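Local coordinates for DUF3209 family protein (Thermus thermophilus, PDB 2EHW), which is of unknown function but folds as an all-helical protein whose C-terminal part is one long, extended helix, at residues 36-39 / 40-43; 72-75 / 76-79. All coordinates share one frame; numbering follows the deposited sequence.

How the interactions relate
Interactions 1 and 2 are both helix starts, each entered from a loop through a proline at the first turn: residues 36-43 open helix 39-46, and residues 72-79 open the long helix 75-115. They follow one another along the chain, with helix 50-70 between them in sequence. That helix also links them in space, since Arg-38 rests on its Ala-60 and His-63 and Glu-40 on its Glu-59 and His-63, whereas Trp-77 packs on its Leu-64, Arg-67 and Ala-68. The two centres are 22 Å apart and the nearest atoms about 7 Å, so the contacts do not touch. Interaction 1 is partly buried; interaction 2 lies at the surface. No active site or ligand is known nearby.

Interaction 1: residues 36-39 / 40-43; sequences GQRP and ELKR
Arg-38 reaches forward over the first turn of helix 39-46 and holds the carboxylate of Glu-40, two residues on, in a salt bridge at the N-terminal end of the helix. The packed side of this helix start is built from Arg-38, Glu-40 and Leu-41, all buried. The guanidinium comes side-on, its NE 2.7 Å and its NH2 2.8 Å from Glu-40 OE2, so both nitrogens grip a single oxygen. OE2 lies in the guanidinium plane, but the two flat groups are turned 51° from each other, and the nitrogens reach the oxygen from one face of the carboxylate. Glu-40 gets there with its CG between the backbone N and the carbonyl carbon (chi1 74°) and a bend at chi2, which folds the chain back toward the preceding loop. Leu-41 lays CD1 over one face of the guanidinium, and the same methyl touches Arg-38 CB at 3.5 Å. Arg-38 NH1 forms a second salt bridge, with Glu-5, so the group ties helix 4-16 to this turn. With an alanine in place of Arg-38, Glu-40 and Glu-5 would probably lose the positive charge they share, and the CD1 methyl of Leu-41 its cover.

The solvent side is looser. Pro-39, Lys-42 and Arg-43 are exposed, and the lysine runs outward fully extended, its side chain approaching the preceding segment at CB, beside Pro-39 O. Arg-43 bends back over the start of the helix while its NE pairs with Glu-59 of helix 50-70. Its NH2 lies 3.5 Å from Pro-39 CB. The backbone closes the turn, with Arg-43 N donating to Pro-39 O at 3.0 Å and an N-H...O angle of 164°.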
ATOM      1  N   GLY A  36      -6.547  -0.219  17.257  1.00 40.52           N
ATOM      2  CA  GLY A  36      -7.035   0.778  18.185  1.00 41.80           C
ATOM      3  C   GLY A  36      -5.993   1.863  18.383  1.00 40.81           C
ATOM      4  O   GLY A  36      -6.274   3.044  18.191  1.00 36.64           O
ATOM      5  N   GLN A  37      -4.782   1.457  18.757  1.00 39.08           N
ATOM      6  CA  GLN A  37      -3.689   2.392  18.981  1.00 40.11           C
ATOM      7  C   GLN A  37      -3.128   2.943  17.678  1.00 49.75           C
ATOM      8  O   GLN A  37      -2.421   3.958  17.687  1.00 49.40           O
ATOM      9  CB  GLN A  37      -2.567   1.716  19.777  1.00 51.26           C
ATOM     10  CG  GLN A  37      -2.883   1.442  21.251  1.00 50.36           C
ATOM     11  CD  GLN A  37      -3.037   2.720  22.069  1.00 58.70           C
ATOM     12  OE1 GLN A  37      -2.236   3.650  21.946  1.00 53.85           O
ATOM     13  NE2 GLN A  37      -4.061   2.763  22.918  1.00 48.18           N
ATOM     14  N   ARG A  38      -3.446   2.291  16.556  1.00 45.54           N
ATOM     15  CA  ARG A  38      -2.948   2.745  15.256  1.00 46.39           C
ATOM     16  C   ARG A  38      -4.002   2.832  14.143  1.00 42.96           C
ATOM     17  O   ARG A  38      -4.210   1.880  13.386  1.00 40.88           O
ATOM     18  CB  ARG A  38      -1.787   1.851  14.820  1.00 44.73           C
ATOM     19  CG  ARG A  38      -0.652   1.836  15.831  1.00 44.44           C
ATOM     20  CD  ARG A  38       0.579   1.208  15.247  1.00 46.24           C
ATOM     21  NE  ARG A  38       0.998   1.909  14.035  1.00 42.53           N
ATOM     22  CZ  ARG A  38       1.945   1.463  13.218  1.00 50.69           C
ATOM     23  NH1 ARG A  38       2.563   0.319  13.497  1.00 39.23           N
ATOM     24  NH2 ARG A  38       2.269   2.149  12.127  1.00 34.55           N
ATOM     25  N   PRO A  39      -4.646   4.002  14.011  1.00 41.61           N
ATOM     26  CA  PRO A  39      -5.688   4.285  13.019  1.00 39.47           C
ATOM     27  C   PRO A  39      -5.203   4.204  11.575  1.00 36.52           C
ATOM     28  O   PRO A  39      -5.966   3.859  10.676  1.00 32.85           O
ATOM     29  CB  PRO A  39      -6.132   5.709  13.370  1.00 42.92           C
ATOM     30  CG  PRO A  39      -5.596   5.954  14.766  1.00 41.48           C
ATOM     31  CD  PRO A  39      -4.295   5.223  14.759  1.00 42.64           C
ATOM     32  N   GLU A  40      -3.937   4.538  11.355  1.00 30.25           N
ATOM     33  CA  GLU A  40      -3.392   4.523  10.008  1.00 38.84           C
ATOM     34  C   GLU A  40      -3.387   3.103   9.444  1.00 29.50           C
ATOM     35  O   GLU A  40      -3.599   2.905   8.249  1.00 33.98           O
ATOM     36  CB  GLU A  40      -1.974   5.113   9.983  1.00 25.38           C
ATOM     37  CG  GLU A  40      -0.910   4.216  10.568  1.00 38.83           C
ATOM     38  CD  GLU A  40      -0.779   4.346  12.064  1.00 40.15           C
ATOM     39  OE1 GLU A  40      -1.760   4.743  12.722  1.00 34.69           O
ATOM     40  OE2 GLU A  40       0.314   4.039  12.582  1.00 45.43           O
ATOM     41  N   LEU A  41      -3.156   2.117  10.306  1.00 26.93           N
ATOM     42  CA  LEU A  41      -3.141   0.729   9.865  1.00 27.83           C
ATOM     43  C   LEU A  41      -4.525   0.364   9.356  1.00 23.27           C
ATOM     44  O   LEU A  41      -4.665  -0.339   8.354  1.00 35.79           O
ATOM     45  CB  LEU A  41      -2.720  -0.192  11.015  1.00 24.18           C
ATOM     46  CG  LEU A  41      -1.251  -0.093  11.445  1.00 31.68           C
ATOM     47  CD1 LEU A  41      -1.012  -0.900  12.717  1.00 30.56           C
ATOM     48  CD2 LEU A  41      -0.353  -0.597  10.314  1.00 32.20           C
ATOM     49  N   LYS A  42      -5.554   0.856  10.038  1.00 33.25           N
ATOM     50  CA  LYS A  42      -6.922   0.580   9.619  1.00 31.12           C
ATOM     51  C   LYS A  42      -7.189   1.247   8.281  1.00 27.23           C
ATOM     52  O   LYS A  42      -7.765   0.641   7.383  1.00 25.41           O
ATOM     53  CB  LYS A  42      -7.936   1.094  10.646  1.00 37.52           C
ATOM     54  CG  LYS A  42      -9.378   0.902  10.175  1.00 41.54           C
ATOM     55  CD  LYS A  42     -10.411   1.284  11.224  1.00 49.08           C
ATOM     56  CE  LYS A  42     -11.810   0.960  10.719  1.00 57.29           C
ATOM     57  NZ  LYS A  42     -12.868   1.301  11.705  1.00 65.08           N
ATOM     58  N   ARG A  43      -6.781   2.505   8.157  1.00 29.44           N
ATOM     59  CA  ARG A  43      -6.975   3.232   6.905  1.00 29.01           C
ATOM     60  C   ARG A  43      -6.217   2.549   5.768  1.00 33.08           C
ATOM     61  O   ARG A  43      -6.685   2.537   4.630  1.00 26.98           O
ATOM     62  CB  ARG A  43      -6.483   4.674   7.030  1.00 31.28           C
ATOM     63  CG  ARG A  43      -7.425   5.612   7.771  1.00 37.62           C
ATOM     64  CD  ARG A  43      -6.967   7.060   7.605  1.00 36.22           C
ATOM     65  NE  ARG A  43      -5.795   7.380   8.422  1.00 34.89           N
ATOM     66  CZ  ARG A  43      -5.829   7.527   9.743  1.00 39.99           C
ATOM     67  NH1 ARG A  43      -4.720   7.821  10.413  1.00 34.46           N
ATOM     68  NH2 ARG A  43      -6.978   7.382  10.397  1.00 43.58           N
TER

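Interaction 2: residues 72-75 / 76-79; sequences PEEP and YWRG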
ATOM      1  N   PRO A  72      16.864   2.271  19.121  1.00 45.21           N
ATOM      2  CA  PRO A  72      18.063   2.157  18.275  1.00 46.51           C
ATOM      3  C   PRO A  72      18.865   0.865  18.406  1.00 51.20           C
ATOM      4  O   PRO A  72      19.689   0.552  17.548  1.00 57.03           O
ATOM      5  CB  PRO A  72      18.894   3.372  18.686  1.00 51.31           C
ATOM      6  CG  PRO A  72      17.851   4.364  19.152  1.00 53.57           C
ATOM      7  CD  PRO A  72      16.937   3.485  19.954  1.00 48.95           C
ATOM      8  N   GLU A  73      18.639   0.126  19.485  1.00 51.06           N
ATOM      9  CA  GLU A  73      19.357  -1.122  19.713  1.00 50.31           C
ATOM     10  C   GLU A  73      18.756  -2.297  18.958  1.00 48.71           C
ATOM     11  O   GLU A  73      19.459  -3.255  18.626  1.00 43.84           O
ATOM     12  CB  GLU A  73      19.420  -1.441  21.218  1.00 57.17           C
ATOM     13  CG  GLU A  73      18.172  -1.067  22.033  1.00 63.67           C
ATOM     14  CD  GLU A  73      17.928   0.434  22.081  1.00 58.51           C
ATOM     15  OE1 GLU A  73      18.897   1.193  22.304  1.00 64.25           O
ATOM     16  OE2 GLU A  73      16.766   0.854  21.901  1.00 64.72           O
ATOM     17  N   GLU A  74      17.457  -2.223  18.686  1.00 40.65           N
ATOM     18  CA  GLU A  74      16.786  -3.289  17.962  1.00 40.70           C
ATOM     19  C   GLU A  74      16.816  -2.993  16.472  1.00 43.34           C
ATOM     20  O   GLU A  74      16.071  -2.146  15.984  1.00 46.81           O
ATOM     21  CB  GLU A  74      15.339  -3.430  18.423  1.00 40.20           C
ATOM     22  CG  GLU A  74      14.583  -4.478  17.638  1.00 49.08           C
ATOM     23  CD  GLU A  74      15.306  -5.808  17.621  1.00 53.05           C
ATOM     24  OE1 GLU A  74      15.271  -6.520  18.647  1.00 52.55           O
ATOM     25  OE2 GLU A  74      15.923  -6.135  16.585  1.00 53.44           O
ATOM     26  N   PRO A  75      17.701  -3.677  15.728  1.00 34.52           N
ATOM     27  CA  PRO A  75      17.822  -3.477  14.283  1.00 30.61           C
ATOM     28  C   PRO A  75      16.620  -3.968  13.484  1.00 37.68           C
ATOM     29  O   PRO A  75      16.508  -3.694  12.286  1.00 40.21           O
ATOM     30  CB  PRO A  75      19.107  -4.224  13.936  1.00 29.66           C
ATOM     31  CG  PRO A  75      19.172  -5.306  14.978  1.00 37.54           C
ATOM     32  CD  PRO A  75      18.762  -4.567  16.228  1.00 32.60           C
ATOM     33  N   TYR A  76      15.718  -4.681  14.152  1.00 38.06           N
ATOM     34  CA  TYR A  76      14.518  -5.192  13.505  1.00 35.32           C
ATOM     35  C   TYR A  76      13.683  -4.046  12.943  1.00 30.96           C
ATOM     36  O   TYR A  76      13.205  -4.119  11.819  1.00 32.49           O
ATOM     37  CB  TYR A  76      13.666  -6.000  14.497  1.00 31.61           C
ATOM     38  CG  TYR A  76      12.307  -6.363  13.951  1.00 36.72           C
ATOM     39  CD1 TYR A  76      12.163  -7.368  12.994  1.00 39.46           C
ATOM     40  CD2 TYR A  76      11.163  -5.671  14.356  1.00 40.18           C
ATOM     41  CE1 TYR A  76      10.915  -7.675  12.448  1.00 37.81           C
ATOM     42  CE2 TYR A  76       9.910  -5.970  13.819  1.00 39.55           C
ATOM     43  CZ  TYR A  76       9.794  -6.971  12.864  1.00 43.95           C
ATOM     44  OH  TYR A  76       8.555  -7.261  12.321  1.00 45.10           O
ATOM     45  N   TRP A  77      13.503  -2.992  13.730  1.00 33.33           N
ATOM     46  CA  TRP A  77      12.714  -1.847  13.286  1.00 36.74           C
ATOM     47  C   TRP A  77      13.317  -1.216  12.045  1.00 35.67           C
ATOM     48  O   TRP A  77      12.599  -0.801  11.141  1.00 35.61           O
ATOM     49  CB  TRP A  77      12.625  -0.788  14.386  1.00 30.12           C
ATOM     50  CG  TRP A  77      11.883  -1.246  15.592  1.00 44.72           C
ATOM     51  CD1 TRP A  77      12.282  -1.122  16.892  1.00 45.68           C
ATOM     52  CD2 TRP A  77      10.632  -1.943  15.619  1.00 40.93           C
ATOM     53  NE1 TRP A  77      11.357  -1.703  17.728  1.00 47.58           N
ATOM     54  CE2 TRP A  77      10.334  -2.213  16.973  1.00 43.72           C
ATOM     55  CE3 TRP A  77       9.730  -2.360  14.633  1.00 37.48           C
ATOM     56  CZ2 TRP A  77       9.175  -2.895  17.364  1.00 44.76           C
ATOM     57  CZ3 TRP A  77       8.576  -3.038  15.023  1.00 44.21           C
ATOM     58  CH2 TRP A  77       8.309  -3.294  16.377  1.00 43.12           C
ATOM     59  N   ARG A  78      14.644  -1.139  12.015  1.00 29.04           N
ATOM     60  CA  ARG A  78      15.342  -0.545  10.888  1.00 27.67           C
ATOM     61  C   ARG A  78      15.260  -1.481   9.685  1.00 32.60           C
ATOM     62  O   ARG A  78      15.321  -1.045   8.529  1.00 33.57           O
ATOM     63  CB  ARG A  78      16.780  -0.232  11.297  1.00 29.23           C
ATOM     64  CG  ARG A  78      16.830   0.850  12.392  1.00 30.52           C
ATOM     65  CD  ARG A  78      18.174   0.930  13.119  1.00 41.76           C
ATOM     66  NE  ARG A  78      18.306   2.207  13.813  1.00 45.86           N
ATOM     67  CZ  ARG A  78      19.344   2.559  14.568  1.00 68.62           C
ATOM     68  NH1 ARG A  78      19.370   3.754  15.153  1.00 62.19           N
ATOM     69  NH2 ARG A  78      20.358   1.720  14.746  1.00 73.02           N
ATOM     70  N   GLY A  79      15.089  -2.766   9.964  1.00 25.65           N
ATOM     71  CA  GLY A  79      14.940  -3.734   8.900  1.00 29.77           C
ATOM     72  C   GLY A  79      13.520  -3.646   8.364  1.00 27.05           C
ATOM     73  O   GLY A  79      13.281  -3.827   7.171  1.00 24.42           O
TER
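Glu-74 is the N-cap of the long helix 75-115, and its side chain reaches forward to accept a hydrogen bond from the backbone N of Tyr-76 in the first turn. Followed outward, the chain starts at CB, which lies 4.1 Å from Trp-77 CD1, a loose brush against the indole. CG stands anti to the backbone N (chi1 177°) and passes 3.6 Å from Tyr-76 CB; the bend at chi2 (53°) then carries CD against the same methylene and brings the carboxylate to the first turn. At the tip, OE2 receives Tyr-76 N at 2.8 Å through its anti lone pair, the one facing away from OE1, with an N-H...O angle of 149°. A negative group placed here would probably also be favoured by the positive end of the helix dipole. Pro-75 is suited to the position after the cap, because its nitrogen has no hydrogen that would need an acceptor, and its carbonyl oxygen takes Gly-79 N at 2.9 Å.

The aromatic residues carry the turn to other parts of the fold. Tyr-76 lays CD2 over one face of the Trp-77 ring and sends its OH to the backbone N of Cys-3. Trp-77 packs on Leu-64, Arg-67 and Ala-68 of helix 50-70, while its NE1 donates to Glu-71, so the indole spans the join between the two helices. Along another side of the turn Arg-78 stretches from CG to NE toward the start of the loop. Its guanidinium has Pro-72 CA over one face, 3.7 Å above the plane, and its NH1 reaches Pro-72 CB at 3.6 Å.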